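Local coordinates for mannan endo-1,4-beta-mannosidase (Mytilus edulis, PDB 2C0H), which hydrolyses the beta-1,4-mannosidic linkages in the backbones of mannans, galactomannans and glucomannans, at residues G23-W28 / S61-L66; D53-G58 / R102-I107. The protein carries 3 engineered substitutions. One frame throughout, in Å; residues are numbered along the deposited sequence.

Interaction 1: residues G23-W28 / S61-L66; sequences GANQAW and SVRVWL
Asn25 and Arg63 lie side by side on the same face of two neighbouring parallel strands, and Arg63 NH1 donates to Asn25 OD1 at 2.9 Å. The oxygen sits near the guanidinium plane, at its edge, while the amide stands almost upright to that plane (86°). Arg63 is extended from the backbone to NE (chi1 176°, CG opposite the backbone N), which carries its head past the amide: NH1 forms a salt bridge with Glu294, the probable catalytic nucleophile, and NH2 forms a salt bridge with Asp159 and a hydrogen bond with Asn162. A leucine in place of Arg63 would probably leave Asn25 OD1 and the carboxylates of Asp159 and Glu294 without this cationic partner.

The backbones close most tightly beyond Asn25: Gln26 N reaches Arg63 O, and Trp65 N reaches Ala27 O, each at 2.8 Å and nearly straight. Earlier in the strands the pairing slackens, and Ala24 N to Ser61 O is a weak bond of 3.3 Å. The peptide before Ala27 is cis, and Ala27 CB rests over the five-membered ring of Trp65 in a CH-pi contact, 3.7 Å from its centroid. On the partly exposed side, Trp28 meets Trp65 obliquely, their CZ3 atoms 3.6 Å apart and the planes at 59°.

Trp65 is a probable substrate-binding residue. The parallel pairing around helix 40-56 is a beta-alpha-beta unit of the TIM barrel, and the polar side chains gathered at its C-terminal strand ends are characteristic of a glycoside hydrolase family 5 active site.

Interaction 2: residues D53-G58 / R102-I107; sequences DMQSHG and RHNILI. Unlike the reference sequence in segment 53-58: Met54 (reference Ile).
Gln55 reaches from the last turn of helix 40-56 across to the backbone and ring of His103. Gln55 CB lies 3.7 Å from His103 O. A chi1 of -179° turns CG away from the backbone N, and the extended chain beyond it runs past that carbonyl oxygen, Gln55 CD coming within 3.3 Å of His103 O. At the tip the amide divides: Gln55 OE1 accepts a hydrogen bond from His103 ND1 (2.9 Å), whereas NE2 approaches His103 O at an angle too poor for bonding. The bond to the ring is bent, 140° at the hydrogen, with ND1 above the amide carbonyl plane and the amide and imidazole planes 70° apart. His103 NE2 is hydrogen-bonded to Glu48, on the same helix as Gln55, so the ring is held at two points.

Deeper in, Ile105 CD1 packs on Met54 CB at 3.9 Å; Met54 departs from the reference isoleucine. Ile105 also touches Val62 of strand 61-68.

Helices 40-56 and 89-102 each end in a Schellman motif, with Gly58 and Asn104 as the C-prime residues, and the contact ties the last turn of helix 40-56 to the turn leading from helix 89-102 into strand 106-113, at the N-terminal end of the TIM-barrel strands.

Along the chain the segments alternate: 23-28, 53-58, 61-66, then 102-107. Helix 40-56 leads from the first strand of interaction 1 to the second, and its final turn supplies one half of interaction 2; the other half runs into strand 106-113, the next parallel neighbour of strand 61-68. With centres 12 Å apart, the two contacts touch directly, through a probable hydrogen bond from Val62 N to Leu106 O and through packing of Met54 SD on Val62 CG2. Consecutive beta-alpha units of one barrel are thus joined at two levels, interaction 1 reaching the catalytic end and interaction 2 lying away from it, where helices turn back into strands.

Interaction 1: residues G23-W28 / S61-L66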
loop_
_atom_site.group_PDB
_atom_site.type_symbol
_atom_site.label_atom_id
_atom_site.label_comp_id
_atom_site.label_asym_id
_atom_site.label_seq_id
_atom_site.Cartn_x
_atom_site.Cartn_y
_atom_site.Cartn_z
ATOM N N GLY A 23 -2.177 1.121 -12.664
ATOM C CA GLY A 23 -1.325 2.297 -12.581
ATOM C C GLY A 23 0.070 2.000 -12.133
ATOM O O GLY A 23 0.628 0.970 -12.481
ATOM N N ALA A 24 0.614 2.912 -11.329
ATOM C CA ALA A 24 2.005 2.855 -10.968
ATOM C C ALA A 24 2.282 3.435 -9.608
ATOM O O ALA A 24 1.522 4.262 -9.103
ATOM C CB ALA A 24 2.823 3.589 -12.000
ATOM N N ASN A 25 3.392 3.004 -9.045
ATOM C CA ASN A 25 4.006 3.656 -7.901
ATOM C C ASN A 25 4.762 4.875 -8.381
ATOM O O ASN A 25 5.504 4.784 -9.345
ATOM C CB ASN A 25 5.013 2.703 -7.233
ATOM C CG ASN A 25 4.367 1.584 -6.478
ATOM O OD1 ASN A 25 4.191 1.691 -5.263
ATOM N ND2 ASN A 25 4.060 0.480 -7.165
ATOM N N GLN A 26 4.618 6.002 -7.687
ATOM C CA GLN A 26 5.456 7.175 -7.998
ATOM C C GLN A 26 6.924 6.795 -7.717
ATOM O O GLN A 26 7.766 6.959 -8.602
ATOM C CB GLN A 26 4.980 8.439 -7.261
ATOM C CG GLN A 26 5.635 9.759 -7.730
ATOM C CD GLN A 26 5.050 10.343 -9.025
ATOM O OE1 GLN A 26 3.839 10.377 -9.228
ATOM N NE2 GLN A 26 5.920 10.831 -9.896
ATOM N N ALA A 27 7.312 6.275 -6.554
ATOM C CA ALA A 27 6.598 6.314 -5.274
ATOM C C ALA A 27 6.949 7.618 -4.533
ATOM O O ALA A 27 6.388 7.902 -3.471
ATOM C CB ALA A 27 7.000 5.123 -4.439
ATOM N N TRP A 28 7.887 8.401 -5.073
ATOM C CA TRP A 28 8.295 9.694 -4.525
ATOM C C TRP A 28 8.877 10.586 -5.628
ATOM O O TRP A 28 9.148 10.119 -6.738
ATOM C CB TRP A 28 9.360 9.494 -3.424
ATOM C CG TRP A 28 10.562 8.715 -3.876
ATOM C CD1 TRP A 28 11.622 9.207 -4.584
ATOM C CD2 TRP A 28 10.836 7.322 -3.671
ATOM N NE1 TRP A 28 12.515 8.212 -4.853
ATOM C CE2 TRP A 28 12.068 7.041 -4.304
ATOM C CE3 TRP A 28 10.166 6.277 -3.016
ATOM C CZ2 TRP A 28 12.636 5.774 -4.289
ATOM C CZ3 TRP A 28 10.720 5.027 -3.014
ATOM C CH2 TRP A 28 11.949 4.779 -3.637
ATOM N N SER A 61 -4.708 5.160 -11.279
ATOM C CA SER A 61 -4.285 5.253 -9.879
ATOM C C SER A 61 -2.783 5.332 -9.701
ATOM O O SER A 61 -2.020 4.776 -10.495
ATOM C CB SER A 61 -4.853 4.097 -9.052
ATOM O OG SER A 61 -4.719 2.855 -9.700
ATOM N N VAL A 62 -2.376 6.009 -8.630
ATOM C CA VAL A 62 -0.968 6.213 -8.284
ATOM C C VAL A 62 -0.800 5.923 -6.792
ATOM O O VAL A 62 -1.632 6.378 -5.993
ATOM C CB VAL A 62 -0.487 7.661 -8.579
ATOM C CG1 VAL A 62 0.962 7.851 -8.191
ATOM C CG2 VAL A 62 -0.664 8.009 -10.028
ATOM N N ARG A 63 0.254 5.188 -6.439
ATOM C CA ARG A 63 0.680 4.982 -5.046
ATOM C C ARG A 63 1.859 5.921 -4.757
ATOM O O ARG A 63 2.863 5.943 -5.489
ATOM C CB ARG A 63 1.052 3.509 -4.813
ATOM C CG ARG A 63 1.605 3.120 -3.437
ATOM C CD ARG A 63 1.698 1.575 -3.330
ATOM N NE ARG A 63 2.186 1.042 -2.043
ATOM C CZ ARG A 63 3.357 0.453 -1.814
ATOM N NH1 ARG A 63 4.264 0.296 -2.772
ATOM N NH2 ARG A 63 3.639 0.000 -0.601
ATOM N N VAL A 64 1.745 6.682 -3.676
ATOM C CA VAL A 64 2.783 7.633 -3.284
ATOM C C VAL A 64 3.122 7.480 -1.806
ATOM O O VAL A 64 2.235 7.245 -1.002
ATOM C CB VAL A 64 2.355 9.077 -3.596
ATOM C CG1 VAL A 64 1.203 9.525 -2.739
ATOM C CG2 VAL A 64 3.510 10.041 -3.451
ATOM N N TRP A 65 4.399 7.578 -1.459
ATOM C CA TRP A 65 4.859 7.410 -0.069
ATOM C C TRP A 65 4.916 8.761 0.655
ATOM O O TRP A 65 5.389 9.763 0.104
ATOM C CB TRP A 65 6.227 6.720 -0.032
ATOM C CG TRP A 65 6.266 5.271 -0.522
ATOM C CD1 TRP A 65 5.264 4.571 -1.159
ATOM C CD2 TRP A 65 7.372 4.387 -0.435
ATOM N NE1 TRP A 65 5.693 3.303 -1.454
ATOM C CE2 TRP A 65 6.992 3.167 -1.038
ATOM C CE3 TRP A 65 8.668 4.509 0.083
ATOM C CZ2 TRP A 65 7.863 2.066 -1.108
ATOM C CZ3 TRP A 65 9.525 3.419 0.012
ATOM C CH2 TRP A 65 9.119 2.219 -0.579
ATOM N N LEU A 66 4.442 8.776 1.907
ATOM C CA LEU A 66 4.248 9.999 2.676
ATOM C C LEU A 66 5.321 10.183 3.784
ATOM O O LEU A 66 6.349 10.816 3.543
ATOM C CB LEU A 66 2.809 10.036 3.237
ATOM C CG LEU A 66 2.348 11.380 3.833
ATOM C CD1 LEU A 66 2.163 12.449 2.777
ATOM C CD2 LEU A 66 1.036 11.206 4.571
#

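Interaction 2: residues D53-G58 / R102-I107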
loop_
_atom_site.group_PDB
_atom_site.type_symbol
_atom_site.label_atom_id
_atom_site.label_comp_id
_atom_site.label_asym_id
_atom_site.label_seq_id
_atom_site.Cartn_x
_atom_site.Cartn_y
_atom_site.Cartn_z
ATOM N N ASP A 53 0.838 11.861 -18.224
ATOM C CA ASP A 53 1.307 10.638 -18.905
ATOM C C ASP A 53 0.344 9.481 -18.652
ATOM O O ASP A 53 -0.054 8.764 -19.571
ATOM C CB ASP A 53 2.696 10.210 -18.405
ATOM C CG ASP A 53 3.833 11.096 -18.900
ATOM O OD1 ASP A 53 3.596 12.020 -19.708
ATOM O OD2 ASP A 53 4.991 10.854 -18.455
ATOM N N MET A 54 -0.019 9.291 -17.391
ATOM C CA MET A 54 -0.864 8.169 -17.020
ATOM C C MET A 54 -2.262 8.275 -17.585
ATOM O O MET A 54 -2.764 7.297 -18.127
ATOM C CB MET A 54 -0.893 7.987 -15.511
ATOM C CG MET A 54 0.409 7.433 -14.998
ATOM S SD MET A 54 0.386 7.218 -13.227
ATOM C CE MET A 54 -1.122 6.247 -13.058
ATOM N N GLN A 55 -2.882 9.447 -17.497
ATOM C CA GLN A 55 -4.219 9.638 -18.057
ATOM C C GLN A 55 -4.239 9.308 -19.538
ATOM O O GLN A 55 -5.137 8.609 -20.009
ATOM C CB GLN A 55 -4.755 11.060 -17.846
ATOM C CG GLN A 55 -6.168 11.222 -18.430
ATOM C CD GLN A 55 -6.828 12.543 -18.125
ATOM O OE1 GLN A 55 -6.185 13.586 -18.070
ATOM N NE2 GLN A 55 -8.146 12.508 -17.963
ATOM N N SER A 56 -3.242 9.786 -20.265
ATOM C CA SER A 56 -3.218 9.525 -21.697
ATOM C C SER A 56 -2.992 8.033 -22.043
ATOM O O SER A 56 -3.376 7.606 -23.138
ATOM C CB SER A 56 -2.202 10.431 -22.388
ATOM O OG SER A 56 -0.883 10.114 -22.025
ATOM N N HIS A 57 -2.379 7.252 -21.143
ATOM C CA HIS A 57 -2.169 5.801 -21.351
ATOM C C HIS A 57 -3.148 4.893 -20.604
ATOM O O HIS A 57 -2.934 3.697 -20.494
ATOM C CB HIS A 57 -0.742 5.424 -20.986
ATOM C CG HIS A 57 0.265 5.973 -21.937
ATOM N ND1 HIS A 57 0.704 7.274 -21.877
ATOM C CD2 HIS A 57 0.903 5.402 -22.987
ATOM C CE1 HIS A 57 1.570 7.487 -22.855
ATOM N NE2 HIS A 57 1.707 6.368 -23.541
ATOM N N GLY A 58 -4.209 5.467 -20.068
ATOM C CA GLY A 58 -5.263 4.674 -19.454
ATOM C C GLY A 58 -5.082 4.219 -18.013
ATOM O O GLY A 58 -5.847 3.380 -17.558
ATOM N N ARG A 102 -8.365 16.374 -11.754
ATOM C CA ARG A 102 -8.438 16.976 -13.090
ATOM C C ARG A 102 -8.051 15.960 -14.170
ATOM O O ARG A 102 -8.450 16.123 -15.342
ATOM C CB ARG A 102 -7.552 18.231 -13.180
ATOM C CG ARG A 102 -8.102 19.439 -12.422
ATOM C CD ARG A 102 -7.369 20.734 -12.729
ATOM N NE ARG A 102 -6.026 20.793 -12.166
ATOM C CZ ARG A 102 -5.717 21.250 -10.951
ATOM N NH1 ARG A 102 -6.650 21.695 -10.120
ATOM N NH2 ARG A 102 -4.451 21.248 -10.561
ATOM N N HIS A 103 -7.295 14.926 -13.782
ATOM C CA HIS A 103 -6.859 13.837 -14.687
ATOM C C HIS A 103 -7.567 12.480 -14.456
ATOM O O HIS A 103 -7.137 11.443 -14.982
ATOM C CB HIS A 103 -5.342 13.645 -14.567
ATOM C CG HIS A 103 -4.540 14.800 -15.075
ATOM N ND1 HIS A 103 -4.214 14.947 -16.408
ATOM C CD2 HIS A 103 -4.001 15.864 -14.438
ATOM C CE1 HIS A 103 -3.499 16.047 -16.565
ATOM N NE2 HIS A 103 -3.356 16.622 -15.385
ATOM N N ASN A 104 -8.637 12.476 -13.659
ATOM C CA ASN A 104 -9.369 11.263 -13.270
ATOM C C ASN A 104 -8.506 10.123 -12.692
ATOM O O ASN A 104 -8.672 8.958 -13.055
ATOM C CB ASN A 104 -10.215 10.732 -14.442
ATOM C CG ASN A 104 -11.519 11.476 -14.608
ATOM O OD1 ASN A 104 -12.239 11.734 -13.643
ATOM N ND2 ASN A 104 -11.848 11.803 -15.848
ATOM N N ILE A 105 -7.600 10.465 -11.780
ATOM C CA ILE A 105 -6.705 9.480 -11.156
ATOM C C ILE A 105 -6.922 9.447 -9.643
ATOM O O ILE A 105 -7.065 10.503 -9.032
ATOM C CB ILE A 105 -5.247 9.809 -11.517
ATOM C CG1 ILE A 105 -5.029 9.451 -13.003
ATOM C CG2 ILE A 105 -4.293 9.064 -10.636
ATOM C CD1 ILE A 105 -3.690 9.877 -13.549
ATOM N N LEU A 106 -6.992 8.240 -9.085
ATOM C CA LEU A 106 -7.089 8.018 -7.633
ATOM C C LEU A 106 -5.711 7.878 -7.003
ATOM O O LEU A 106 -4.849 7.139 -7.499
ATOM C CB LEU A 106 -7.881 6.746 -7.344
ATOM C CG LEU A 106 -9.356 6.735 -7.716
ATOM C CD1 LEU A 106 -9.890 5.313 -7.636
ATOM C CD2 LEU A 106 -10.175 7.671 -6.805
ATOM N N ILE A 107 -5.529 8.517 -5.852
ATOM C CA ILE A 107 -4.269 8.466 -5.134
ATOM C C ILE A 107 -4.351 7.574 -3.891
ATOM O O ILE A 107 -5.296 7.681 -3.097
ATOM C CB ILE A 107 -3.828 9.914 -4.708
ATOM C CG1 ILE A 107 -3.768 10.871 -5.911
ATOM C CG2 ILE A 107 -2.521 9.917 -3.939
ATOM C CD1 ILE A 107 -2.886 10.407 -7.057
#